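Local coordinates for histidine decarboxylase alpha chain (Lactobacillus sp. 30A, PDB 1IBV), which probably carries out the pyruvoyl-dependent decarboxylation of histidine to histamine, using a pyruvoyl group at the start of this chain, at residues N206-M209 / P210-L213. Residues are numbered along the deposited sequence; the frame is centred on the assembly and turned at random.
Sequences NLTM and PEWL
T208 and E211 exchange bonds at the start of helix 209-216, each side chain bonding to the other's backbone N-H in a capping box, and the two halves are unequal. The stronger half is T208 N to E211 OE2, 3.1 Å and nearly straight, yet the N-H meets that oxygen from above the carboxylate, 51° out of its plane. E211 gets there with CG anti to its own carbonyl carbon (chi1 -65°) and the chain extended beyond it, which brings the carboxylate back to the N-H of T208. In return T208, the N-cap residue, takes E211 N on OG1, a weak bond at 3.4 Å; the hydroxyl's position is less certain. Behind the cap the helix is already regular: W212 N bonds to T208 O, and L213 N to M209 O at 2.8 Å.

Apolar contacts flank the cap. L207, the first residue to leave the preceding helix 197-206, brings CD1 to the edge of the W212 indole, near the ring plane, 4.0 Å from CD1 of W212. The same indole gives its NE1 hydrogen to S188 O and meets Y218 edge-to-face. M209 bends at chi2 and chi3 and runs alongside W212, a Met-aromatic contact with the sulfur oblique to the ring, 4.9 Å from the centre of the six-membered ring. The M209 side chain also packs on A48 and E51 of helix 43-53, joining the new helix to that one. The sulfur touches two side chains on one side, with SD of M209 3.8 Å from CE3 of W212 and 3.9 Å from CD1 of L213.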
# COMPACT_ATOMS: atom_id res chain seq x y z
N ASN B 206 -20.16 -5.79 -19.22
CA ASN B 206 -20.86 -6.80 -19.98
C ASN B 206 -22.35 -6.92 -19.70
O ASN B 206 -23.11 -7.42 -20.54
CB ASN B 206 -20.20 -8.16 -19.79
CG ASN B 206 -18.78 -8.18 -20.29
OD1 ASN B 206 -18.38 -7.32 -21.09
ND2 ASN B 206 -17.99 -9.13 -19.81
N LEU B 207 -22.77 -6.50 -18.52
CA LEU B 207 -24.18 -6.58 -18.16
C LEU B 207 -24.97 -5.39 -18.69
O LEU B 207 -24.53 -4.25 -18.55
CB LEU B 207 -24.34 -6.63 -16.64
CG LEU B 207 -23.99 -7.94 -15.96
CD1 LEU B 207 -24.17 -7.78 -14.47
CD2 LEU B 207 -24.91 -9.02 -16.47
N THR B 208 -26.08 -5.65 -19.35
CA THR B 208 -26.93 -4.58 -19.84
C THR B 208 -27.81 -4.20 -18.64
O THR B 208 -27.92 -4.99 -17.69
CB THR B 208 -27.82 -5.03 -21.00
OG1 THR B 208 -28.62 -6.14 -20.59
CG2 THR B 208 -26.96 -5.45 -22.18
N MET B 209 -28.46 -3.05 -18.68
CA MET B 209 -29.30 -2.63 -17.56
C MET B 209 -30.33 -3.68 -17.16
O MET B 209 -30.39 -4.08 -15.99
CB MET B 209 -29.97 -1.28 -17.83
CG MET B 209 -30.68 -0.72 -16.61
SD MET B 209 -29.57 -0.63 -15.17
CE MET B 209 -28.95 1.02 -15.29
N PRO B 210 -31.13 -4.19 -18.11
CA PRO B 210 -32.13 -5.20 -17.77
C PRO B 210 -31.49 -6.44 -17.14
O PRO B 210 -31.99 -6.96 -16.14
CB PRO B 210 -32.74 -5.54 -19.12
CG PRO B 210 -32.62 -4.24 -19.87
CD PRO B 210 -31.21 -3.85 -19.54
N GLU B 211 -30.40 -6.92 -17.75
CA GLU B 211 -29.68 -8.10 -17.27
C GLU B 211 -29.25 -7.91 -15.82
O GLU B 211 -29.38 -8.82 -14.99
CB GLU B 211 -28.45 -8.38 -18.12
CG GLU B 211 -28.76 -8.76 -19.56
CD GLU B 211 -27.50 -9.06 -20.36
OE1 GLU B 211 -27.62 -9.64 -21.46
OE2 GLU B 211 -26.39 -8.72 -19.91
N TRP B 212 -28.75 -6.71 -15.53
CA TRP B 212 -28.31 -6.34 -14.19
C TRP B 212 -29.52 -6.34 -13.25
O TRP B 212 -29.53 -7.03 -12.23
CB TRP B 212 -27.67 -4.95 -14.21
CG TRP B 212 -27.12 -4.51 -12.89
CD1 TRP B 212 -26.02 -4.99 -12.25
CD2 TRP B 212 -27.67 -3.51 -12.02
NE1 TRP B 212 -25.85 -4.36 -11.05
CE2 TRP B 212 -26.86 -3.46 -10.88
CE3 TRP B 212 -28.79 -2.67 -12.10
CZ2 TRP B 212 -27.11 -2.59 -9.82
CZ3 TRP B 212 -29.04 -1.81 -11.05
CH2 TRP B 212 -28.21 -1.78 -9.92
N LEU B 213 -30.56 -5.63 -13.67
CA LEU B 213 -31.79 -5.52 -12.89
C LEU B 213 -32.25 -6.90 -12.48
O LEU B 213 -32.37 -7.19 -11.29
CB LEU B 213 -32.87 -4.83 -13.71
CG LEU B 213 -33.27 -3.39 -13.38
CD1 LEU B 213 -32.13 -2.56 -12.87
CD2 LEU B 213 -33.85 -2.76 -14.62